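PDB 3QWT: putative GH105 family protein from Salmonella enterica subsp. enterica serovar Paratyphi A, which is of unknown function but probably acts as an unsaturated rhamnogalacturonyl or glucuronyl hydrolase, like other alpha/alpha-toroid glycosidases of its family. Local coordinates for residues W281-L284 with H289-L292; W213-S218 with D352-I357; G75-Y80 with Y122-N127. One frame throughout, in Å; residues are numbered along the deposited sequence.

How the contacts relate
All three contacts are largely buried, but they hold different parts of the toroid. Contacts 1 and 2 sit on the same side of the chain's centre, among the loops between helices. Their centres are about 12 Å apart and they touch through Tyr291, His289 and Leu284 against Arg355 at the end of helix 351-355 and Ile357 just beyond it; along the chain, contact 1 is nested inside the loop that contact 2 closes. Contact 3 lies on the opposite side, about 34 Å from contact 1 between centres, and joins two helices. Chemistry follows place: contact 1 mixes backbone bonding with CH-pi packing, contact 2 is a histidine-tyrosine bond, and contact 3 shares one carboxylate between two tyrosines.

Contact 1 of 3, residues W281-L284 with H289-L292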
loop_
_atom_site.group_PDB
_atom_site.type_symbol
_atom_site.label_atom_id
_atom_site.label_comp_id
_atom_site.label_asym_id
_atom_site.label_seq_id
_atom_site.Cartn_x
_atom_site.Cartn_y
_atom_site.Cartn_z
ATOM N N TRP A 281 32.156 8.948 -38.299
ATOM C CA TRP A 281 32.331 10.269 -37.697
ATOM C C TRP A 281 33.794 10.582 -37.471
ATOM O O TRP A 281 34.578 9.677 -37.182
ATOM C CB TRP A 281 31.622 10.349 -36.344
ATOM C CG TRP A 281 30.191 10.623 -36.430
ATOM C CD1 TRP A 281 29.578 11.846 -36.373
ATOM C CD2 TRP A 281 29.154 9.657 -36.570
ATOM N NE1 TRP A 281 28.217 11.695 -36.464
ATOM C CE2 TRP A 281 27.929 10.360 -36.586
ATOM C CE3 TRP A 281 29.140 8.260 -36.677
ATOM C CZ2 TRP A 281 26.699 9.711 -36.706
ATOM C CZ3 TRP A 281 27.922 7.618 -36.798
ATOM C CH2 TRP A 281 26.717 8.344 -36.814
ATOM N N HIS A 282 34.145 11.867 -37.570
ATOM C CA HIS A 282 35.515 12.327 -37.334
ATOM C C HIS A 282 35.922 12.269 -35.849
ATOM O O HIS A 282 35.112 12.545 -34.953
ATOM C CB HIS A 282 35.699 13.739 -37.889
ATOM C CG HIS A 282 35.427 13.852 -39.356
ATOM N ND1 HIS A 282 36.376 13.560 -40.316
ATOM C CD2 HIS A 282 34.316 14.233 -40.033
ATOM C CE1 HIS A 282 35.862 13.757 -41.516
ATOM N NE2 HIS A 282 34.615 14.171 -41.373
ATOM N N THR A 283 37.180 11.907 -35.599
ATOM C CA THR A 283 37.667 11.675 -34.240
ATOM C C THR A 283 37.608 12.957 -33.414
ATOM O O THR A 283 37.408 12.920 -32.194
ATOM C CB THR A 283 39.081 11.056 -34.227
ATOM O OG1 THR A 283 39.341 10.494 -32.939
ATOM C CG2 THR A 283 40.145 12.098 -34.554
ATOM N N LEU A 284 37.784 14.094 -34.079
ATOM C CA LEU A 284 37.287 15.350 -33.537
ATOM C C LEU A 284 36.060 15.662 -34.357
ATOM O O LEU A 284 36.169 15.975 -35.548
ATOM C CB LEU A 284 38.304 16.469 -33.655
ATOM C CG LEU A 284 39.168 16.845 -32.454
ATOM C CD1 LEU A 284 38.859 16.009 -31.231
ATOM C CD2 LEU A 284 40.644 16.774 -32.822
ATOM N N HIS A 289 38.645 17.353 -40.924
ATOM C CA HIS A 289 39.946 16.878 -41.370
ATOM C C HIS A 289 40.598 15.886 -40.399
ATOM O O HIS A 289 41.695 15.387 -40.682
ATOM C CB HIS A 289 40.886 18.051 -41.694
ATOM C CG HIS A 289 41.594 18.623 -40.502
ATOM N ND1 HIS A 289 42.280 17.844 -39.593
ATOM C CD2 HIS A 289 41.740 19.903 -40.082
ATOM C CE1 HIS A 289 42.805 18.616 -38.658
ATOM N NE2 HIS A 289 42.493 19.871 -38.932
ATOM N N SER A 290 39.937 15.608 -39.267
ATOM C CA SER A 290 40.408 14.573 -38.350
ATOM C C SER A 290 40.229 13.299 -39.103
ATOM O O SER A 290 39.371 13.225 -39.975
ATOM C CB SER A 290 39.538 14.441 -37.088
ATOM O OG SER A 290 38.873 15.634 -36.763
ATOM N N TYR A 291 40.999 12.278 -38.759
ATOM C CA TYR A 291 40.695 10.973 -39.307
ATOM C C TYR A 291 39.332 10.509 -38.786
ATOM O O TYR A 291 38.883 10.922 -37.716
ATOM C CB TYR A 291 41.807 9.949 -39.031
ATOM C CG TYR A 291 42.225 9.719 -37.583
ATOM C CD1 TYR A 291 41.481 8.899 -36.743
ATOM C CD2 TYR A 291 43.407 10.264 -37.081
ATOM C CE1 TYR A 291 41.881 8.652 -35.431
ATOM C CE2 TYR A 291 43.815 10.027 -35.771
ATOM C CZ TYR A 291 43.045 9.222 -34.953
ATOM O OH TYR A 291 43.436 8.983 -33.658
ATOM N N LEU A 292 38.654 9.692 -39.578
ATOM C CA LEU A 292 37.430 9.055 -39.137
ATOM C C LEU A 292 37.787 8.015 -38.073
ATOM O O LEU A 292 38.879 7.458 -38.094
ATOM C CB LEU A 292 36.746 8.394 -40.329
ATOM C CG LEU A 292 36.395 9.375 -41.445
ATOM C CD1 LEU A 292 35.974 8.630 -42.681
ATOM C CD2 LEU A 292 35.296 10.315 -40.980
#
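His282 meets Ser290 and Leu292 with two different parts of its imidazole. At the edge, ND1 donates to Ser290 O at 3.0 Å with an N-H...O angle of 161°; the oxygen lies close to the ring plane, while ND1 itself is tilted from the plane of the carbonyl. Over one face comes the methyl CD2 of Leu292, 3.6 Å from the ring centroid and displaced toward the rim, a CH-pi contact. Bond and methyl together help to set the rotation of the ring. One residue on, Thr283 N donates to Tyr291 O at 2.9 Å, the single backbone hydrogen bond between the two segments, and Trp281 O receives a CA-H...O contact from Leu292 CA at 3.5 Å.

The second CH-pi contact runs in the reverse sense: Thr283 of 281-284 supplies the methyl, and 289-292 supplies the ring. CG2 stands over the centre of the Tyr291 ring, 4.0 Å from its centroid, and CG2 also packs on Ser290 CB at 3.5 Å. Although the first side-chain bond of Tyr291 leads away from Thr283, CG is set between the backbone N and carbonyl carbon (chi1 56°), which brings the ring back over the methyl. Ser290 OG packs directly against Leu284 CB at 3.3 Å.

In the second shell, that hydroxyl is hydrogen-bonded to Asp287 O in the intervening loop. Farther out, Tyr291 OH makes a weak bond to Ile357 O, and Leu284 lies on helix 351-355. Trp281 NE1 is held by Leu271 O, and its indole meets Phe300 edge-to-face. With one bridge, His282 to Leu292, the chain doubles back as an irregular hairpin-like loop linking helices 255-272 and 294-309, one of the long inter-helix connections of the alpha/alpha toroid.

Contact 2 of 3, residues W213-S218 with D352-I357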
loop_
_atom_site.group_PDB
_atom_site.type_symbol
_atom_site.label_atom_id
_atom_site.label_comp_id
_atom_site.label_asym_id
_atom_site.label_seq_id
_atom_site.Cartn_x
_atom_site.Cartn_y
_atom_site.Cartn_z
ATOM N N TRP A 213 29.435 16.908 -26.573
ATOM C CA TRP A 213 30.071 16.993 -25.258
ATOM C C TRP A 213 31.576 17.259 -25.304
ATOM O O TRP A 213 32.268 16.842 -26.232
ATOM C CB TRP A 213 29.859 15.689 -24.495
ATOM C CG TRP A 213 28.501 15.526 -23.899
ATOM C CD1 TRP A 213 27.305 15.743 -24.506
ATOM C CD2 TRP A 213 28.207 15.057 -22.579
ATOM N NE1 TRP A 213 26.272 15.460 -23.631
ATOM C CE2 TRP A 213 26.803 15.034 -22.447
ATOM C CE3 TRP A 213 28.998 14.670 -21.491
ATOM C CZ2 TRP A 213 26.171 14.631 -21.265
ATOM C CZ3 TRP A 213 28.376 14.267 -20.321
ATOM C CH2 TRP A 213 26.967 14.258 -20.213
ATOM N N PHE A 214 32.085 17.924 -24.273
ATOM C CA PHE A 214 33.519 18.054 -24.110
ATOM C C PHE A 214 34.100 16.817 -23.435
ATOM O O PHE A 214 33.453 16.191 -22.590
ATOM C CB PHE A 214 33.842 19.307 -23.304
ATOM C CG PHE A 214 33.450 20.576 -24.002
ATOM C CD1 PHE A 214 34.034 20.917 -25.206
ATOM C CD2 PHE A 214 32.482 21.408 -23.472
ATOM C CE1 PHE A 214 33.661 22.094 -25.868
ATOM C CE2 PHE A 214 32.110 22.579 -24.130
ATOM C CZ PHE A 214 32.702 22.916 -25.328
ATOM N N HIS A 215 35.326 16.471 -23.789
ATOM C CA HIS A 215 35.930 15.276 -23.210
ATOM C C HIS A 215 36.058 15.368 -21.687
ATOM O O HIS A 215 35.597 14.477 -20.968
ATOM C CB HIS A 215 37.291 14.956 -23.843
ATOM C CG HIS A 215 37.887 13.679 -23.345
ATOM N ND1 HIS A 215 39.233 13.396 -23.436
ATOM C CD2 HIS A 215 37.313 12.607 -22.746
ATOM C CE1 HIS A 215 39.462 12.202 -22.911
ATOM N NE2 HIS A 215 38.315 11.704 -22.489
ATOM N N GLY A 216 36.674 16.443 -21.198
ATOM C CA GLY A 216 36.944 16.569 -19.778
ATOM C C GLY A 216 36.620 17.909 -19.134
ATOM O O GLY A 216 36.418 18.927 -19.814
ATOM N N TRP A 217 36.586 17.883 -17.800
ATOM C CA TRP A 217 36.370 19.055 -16.958
ATOM C C TRP A 217 37.279 18.965 -15.739
ATOM O O TRP A 217 37.466 17.885 -15.164
ATOM C CB TRP A 217 34.907 19.121 -16.488
ATOM C CG TRP A 217 34.688 20.045 -15.320
ATOM C CD1 TRP A 217 34.609 19.694 -14.006
ATOM C CD2 TRP A 217 34.536 21.467 -15.361
ATOM N NE1 TRP A 217 34.417 20.809 -13.229
ATOM C CE2 TRP A 217 34.376 21.910 -14.041
ATOM C CE3 TRP A 217 34.536 22.412 -16.391
ATOM C CZ2 TRP A 217 34.198 23.254 -13.721
ATOM C CZ3 TRP A 217 34.365 23.743 -16.072
ATOM C CH2 TRP A 217 34.200 24.153 -14.751
ATOM N N SER A 218 37.824 20.097 -15.323
ATOM C CA SER A 218 38.594 20.121 -14.092
ATOM C C SER A 218 38.126 21.208 -13.137
ATOM O O SER A 218 37.911 22.357 -13.533
ATOM C CB SER A 218 40.083 20.294 -14.374
ATOM O OG SER A 218 40.783 20.360 -13.148
ATOM N N ASP A 352 45.454 19.127 -31.244
ATOM C CA ASP A 352 46.394 18.260 -31.937
ATOM C C ASP A 352 46.550 16.919 -31.215
ATOM O O ASP A 352 46.663 15.871 -31.858
ATOM C CB ASP A 352 47.748 18.955 -32.088
ATOM C CG ASP A 352 47.814 19.848 -33.317
ATOM O OD1 ASP A 352 46.920 19.748 -34.179
ATOM O OD2 ASP A 352 48.772 20.637 -33.426
ATOM N N PHE A 353 46.540 16.960 -29.882
ATOM C CA PHE A 353 46.706 15.756 -29.072
ATOM C C PHE A 353 45.743 14.663 -29.516
ATOM O O PHE A 353 46.109 13.499 -29.594
ATOM C CB PHE A 353 46.503 16.071 -27.587
ATOM C CG PHE A 353 46.316 14.858 -26.726
ATOM C CD1 PHE A 353 47.385 14.301 -26.040
ATOM C CD2 PHE A 353 45.073 14.273 -26.597
ATOM C CE1 PHE A 353 47.209 13.179 -25.236
ATOM C CE2 PHE A 353 44.891 13.151 -25.793
ATOM C CZ PHE A 353 45.956 12.605 -25.113
ATOM N N TYR A 354 44.508 15.056 -29.804
ATOM C CA TYR A 354 43.482 14.112 -30.220
ATOM C C TYR A 354 43.691 13.678 -31.653
ATOM O O TYR A 354 43.365 12.549 -32.019
ATOM C CB TYR A 354 42.093 14.733 -30.049
ATOM C CG TYR A 354 41.732 14.893 -28.599
ATOM C CD1 TYR A 354 41.158 13.845 -27.888
ATOM C CD2 TYR A 354 42.006 16.071 -27.926
ATOM C CE1 TYR A 354 40.848 13.980 -26.554
ATOM C CE2 TYR A 354 41.708 16.216 -26.593
ATOM C CZ TYR A 354 41.122 15.168 -25.910
ATOM O OH TYR A 354 40.818 15.306 -24.582
ATOM N N ARG A 355 44.250 14.582 -32.451
ATOM C CA ARG A 355 44.448 14.338 -33.871
ATOM C C ARG A 355 45.476 13.245 -34.147
ATOM O O ARG A 355 45.338 12.507 -35.117
ATOM C CB ARG A 355 44.835 15.632 -34.596
ATOM C CG ARG A 355 43.721 16.676 -34.620
ATOM C CD ARG A 355 44.208 17.999 -35.205
ATOM N NE ARG A 355 43.144 19.001 -35.275
ATOM C CZ ARG A 355 43.190 20.192 -34.677
ATOM N NH1 ARG A 355 44.250 20.538 -33.954
ATOM N NH2 ARG A 355 42.173 21.038 -34.799
ATOM N N HIS A 356 46.478 13.123 -33.282
ATOM C CA HIS A 356 47.571 12.190 -33.537
ATOM C C HIS A 356 47.593 10.919 -32.665
ATOM O O HIS A 356 48.641 10.306 -32.485
ATOM C CB HIS A 356 48.915 12.922 -33.471
ATOM C CG HIS A 356 48.958 14.162 -34.306
ATOM N ND1 HIS A 356 49.172 15.414 -33.772
ATOM C CD2 HIS A 356 48.797 14.345 -35.639
ATOM C CE1 HIS A 356 49.145 16.315 -34.737
ATOM N NE2 HIS A 356 48.920 15.693 -35.881
ATOM N N ILE A 357 46.440 10.518 -32.137
ATOM C CA ILE A 357 46.337 9.242 -31.433
ATOM C C ILE A 357 46.576 8.076 -32.401
ATOM O O ILE A 357 45.978 8.026 -33.469
ATOM C CB ILE A 357 44.940 9.069 -30.774
ATOM C CG1 ILE A 357 44.687 10.169 -29.744
ATOM C CG2 ILE A 357 44.803 7.698 -30.132
ATOM C CD1 ILE A 357 45.537 10.051 -28.511
#
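Tyr354 OH is gripped from two sources, His215 ND1 across the contact and the backbone N of Gly348. The bond to His215 is short and nearly straight, ND1 to OH 2.7 Å with an angle of 166°, and either partner could be its donor. The hydroxyl lies in the imidazole plane at the edge of that ring, and ND1 in turn lies near the plane of the phenol. Ring meets ring rim to rim, with planes turned 78° to each other and centroids 5.7 Å apart, so neither face is used in the pairing.

His215 carries CG anti to its own backbone N (chi1 -176°), which extends the imidazole from the chain just ahead of strand 216-218 toward helix 351-355. Its far nitrogen, NE2, is hydrogen-bonded to Asp169 OD2. A chain of hydrogen bonds thus links Asp169, His215, Tyr354 and Gly348, with Trp230 packed against both rings and Trp167 meeting the imidazole edge-to-face. It ties the chain flanking the two-stranded antiparallel sheet (165-167 with 216-218) to helix 351-355, a short helix among the inter-helix loops of the alpha/alpha toroid. A bound glycerol, probably from the crystallisation liquor, lies about 6 Å from the His215 side chain, consistent with a nearby pocket.

The phenol is also steadied by its neighbour in sequence: Phe353 CD2 stands 3.7 Å above the centre of one face of the Tyr354 ring. On the same helix Arg355 NH1 forms a salt bridge with Asp352 OD1 at 2.8 Å, meeting that oxygen from above the carboxylate plane, while Arg355 NE pairs with Asp287 OD2. His356 is where the chain leaves helical geometry, its backbone N still bonded to Asp352 O at 3.1 Å.

Contact 3 of 3, residues G75-Y80 with Y122-N127; sequences GMYHYY and YEETRN
Tyr77 and Glu124 lie where helices 67-83 and 114-125 come closest between these segments, yet their CA atoms are 11.8 Å apart, and long side chains bridge the gap. Two tyrosines, one helical turn apart, receive the Glu124 carboxylate. Tyr80 OH donates to OE2 at 2.8 Å, on the syn side and only 17° out of the carboxylate plane. Tyr77 OH reaches OE1 in a weak bond of 3.2 Å; that oxygen sits at the ring edge, about as near to CE1, at 3.1 Å. The carboxylate is turned 31° from the Tyr80 ring but 69° from that of Tyr77.

This is helix-to-helix bonding within the alpha/alpha toroid, made at the C-terminal end of 114-125. With CG anti to the backbone N, both tyrosines send their phenols out from helix 67-83 toward Glu124, which, extended beyond CG, comes to meet them from the opposite direction. OE1 also takes a salt bridge from Arg121, which probably favours the charged carboxylate. Arg126 is the first residue past the helix and has positive phi, and Asn127 N donates to Thr125 OG1 at 3.2 Å, an ST turn.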
loop_
_atom_site.group_PDB
_atom_site.type_symbol
_atom_site.label_atom_id
_atom_site.label_comp_id
_atom_site.label_asym_id
_atom_site.label_seq_id
_atom_site.Cartn_x
_atom_site.Cartn_y
_atom_site.Cartn_z
ATOM N N GLY A 75 29.765 -5.855 -24.733
ATOM C CA GLY A 75 29.385 -6.127 -26.106
ATOM C C GLY A 75 29.062 -7.599 -26.301
ATOM O O GLY A 75 28.037 -7.948 -26.877
HETATM N N MSE A 76 29.942 -8.466 -25.814
HETATM C CA MSE A 76 29.682 -9.904 -25.822
HETATM C C MSE A 76 28.386 -10.236 -25.093
HETATM O O MSE A 76 27.570 -11.026 -25.587
HETATM C CB MSE A 76 30.833 -10.661 -25.160
HETATM C CG MSE A 76 32.113 -10.680 -25.973
HETATM SE SE MSE A 76 33.505 -11.754 -25.091
HETATM C CE MSE A 76 34.975 -11.370 -26.314
ATOM N N TYR A 77 28.196 -9.642 -23.915
ATOM C CA TYR A 77 27.018 -9.970 -23.121
ATOM C C TYR A 77 25.773 -9.674 -23.938
ATOM O O TYR A 77 24.869 -10.497 -24.024
ATOM C CB TYR A 77 26.960 -9.227 -21.779
ATOM C CG TYR A 77 25.712 -9.621 -21.034
ATOM C CD1 TYR A 77 25.613 -10.878 -20.453
ATOM C CD2 TYR A 77 24.604 -8.778 -20.980
ATOM C CE1 TYR A 77 24.454 -11.280 -19.805
ATOM C CE2 TYR A 77 23.431 -9.179 -20.332
ATOM C CZ TYR A 77 23.373 -10.432 -19.749
ATOM O OH TYR A 77 22.236 -10.854 -19.103
ATOM N N HIS A 78 25.750 -8.496 -24.552
ATOM C CA HIS A 78 24.627 -8.096 -25.401
ATOM C C HIS A 78 24.243 -9.184 -26.401
ATOM O O HIS A 78 23.098 -9.640 -26.430
ATOM C CB HIS A 78 24.914 -6.756 -26.108
ATOM C CG HIS A 78 24.465 -5.568 -25.318
ATOM N ND1 HIS A 78 23.286 -4.909 -25.573
ATOM C CD2 HIS A 78 25.009 -4.954 -24.238
ATOM C CE1 HIS A 78 23.127 -3.929 -24.699
ATOM N NE2 HIS A 78 24.160 -3.937 -23.878
ATOM N N TYR A 79 25.209 -9.621 -27.199
ATOM C CA TYR A 79 24.952 -10.729 -28.094
ATOM C C TYR A 79 24.397 -11.943 -27.348
ATOM O O TYR A 79 23.377 -12.514 -27.751
ATOM C CB TYR A 79 26.195 -11.100 -28.896
ATOM C CG TYR A 79 25.871 -12.017 -30.071
ATOM C CD1 TYR A 79 25.240 -11.517 -31.204
ATOM C CD2 TYR A 79 26.182 -13.375 -30.041
ATOM C CE1 TYR A 79 24.933 -12.334 -32.278
ATOM C CE2 TYR A 79 25.875 -14.202 -31.111
ATOM C CZ TYR A 79 25.246 -13.671 -32.229
ATOM O OH TYR A 79 24.922 -14.473 -33.304
ATOM N N TYR A 80 25.053 -12.333 -26.258
ATOM C CA TYR A 80 24.603 -13.497 -25.506
ATOM C C TYR A 80 23.163 -13.299 -25.034
ATOM O O TYR A 80 22.316 -14.185 -25.163
ATOM C CB TYR A 80 25.509 -13.781 -24.294
ATOM C CG TYR A 80 24.835 -14.678 -23.276
ATOM C CD1 TYR A 80 24.574 -16.017 -23.565
ATOM C CD2 TYR A 80 24.428 -14.190 -22.056
ATOM C CE1 TYR A 80 23.934 -16.850 -22.642
ATOM C CE2 TYR A 80 23.790 -15.007 -21.134
ATOM C CZ TYR A 80 23.541 -16.333 -21.434
ATOM O OH TYR A 80 22.912 -17.143 -20.517
ATOM N N TYR A 122 25.584 -12.525 -12.565
ATOM C CA TYR A 122 25.077 -12.881 -11.245
ATOM C C TYR A 122 23.555 -12.921 -11.259
ATOM O O TYR A 122 22.945 -13.796 -10.652
ATOM C CB TYR A 122 25.561 -11.905 -10.176
ATOM C CG TYR A 122 24.973 -12.192 -8.821
ATOM C CD1 TYR A 122 25.315 -13.352 -8.128
ATOM C CD2 TYR A 122 24.072 -11.317 -8.238
ATOM C CE1 TYR A 122 24.774 -13.628 -6.901
ATOM C CE2 TYR A 122 23.522 -11.583 -7.003
ATOM C CZ TYR A 122 23.881 -12.739 -6.332
ATOM O OH TYR A 122 23.343 -13.016 -5.092
ATOM N N GLU A 123 22.947 -11.969 -11.960
ATOM C CA GLU A 123 21.494 -11.919 -12.078
ATOM C C GLU A 123 20.924 -13.244 -12.630
ATOM O O GLU A 123 19.952 -13.768 -12.086
ATOM C CB GLU A 123 21.080 -10.756 -12.971
ATOM C CG GLU A 123 19.581 -10.611 -13.145
ATOM C CD GLU A 123 19.198 -9.321 -13.857
ATOM O OE1 GLU A 123 18.205 -8.683 -13.455
ATOM O OE2 GLU A 123 19.894 -8.943 -14.822
ATOM N N GLU A 124 21.541 -13.788 -13.688
ATOM C CA GLU A 124 21.088 -15.051 -14.281
ATOM C C GLU A 124 21.400 -16.287 -13.443
ATOM O O GLU A 124 20.568 -17.173 -13.337
ATOM C CB GLU A 124 21.681 -15.273 -15.672
ATOM C CG GLU A 124 21.710 -14.062 -16.577
ATOM C CD GLU A 124 22.480 -14.336 -17.860
ATOM O OE1 GLU A 124 23.512 -13.658 -18.089
ATOM O OE2 GLU A 124 22.055 -15.246 -18.619
ATOM N N THR A 125 22.596 -16.350 -12.864
ATOM C CA THR A 125 23.071 -17.577 -12.216
ATOM C C THR A 125 23.001 -17.559 -10.690
ATOM O O THR A 125 22.963 -18.613 -10.065
ATOM C CB THR A 125 24.535 -17.906 -12.601
ATOM O OG1 THR A 125 25.415 -16.996 -11.931
ATOM C CG2 THR A 125 24.745 -17.818 -14.115
ATOM N N ARG A 126 23.020 -16.373 -10.087
ATOM C CA ARG A 126 23.010 -16.272 -8.622
ATOM C C ARG A 126 24.211 -16.968 -7.973
ATOM O O ARG A 126 24.160 -17.352 -6.815
ATOM C CB ARG A 126 21.705 -16.840 -8.045
ATOM C CG ARG A 126 20.459 -16.103 -8.513
ATOM C CD ARG A 126 20.409 -14.702 -7.893
ATOM N NE ARG A 126 19.671 -13.745 -8.719
ATOM C CZ ARG A 126 19.412 -12.492 -8.355
ATOM N NH1 ARG A 126 19.824 -12.045 -7.176
ATOM N NH2 ARG A 126 18.727 -11.691 -9.162
ATOM N N ASN A 127 25.277 -17.148 -8.736
ATOM C CA ASN A 127 26.533 -17.633 -8.189
ATOM C C ASN A 127 26.997 -16.837 -6.966
ATOM O O ASN A 127 27.368 -15.680 -7.081
ATOM C CB ASN A 127 27.616 -17.597 -9.274
ATOM C CG ASN A 127 28.876 -18.343 -8.872
ATOM O OD1 ASN A 127 29.106 -18.628 -7.685
ATOM N ND2 ASN A 127 29.711 -18.658 -9.864
#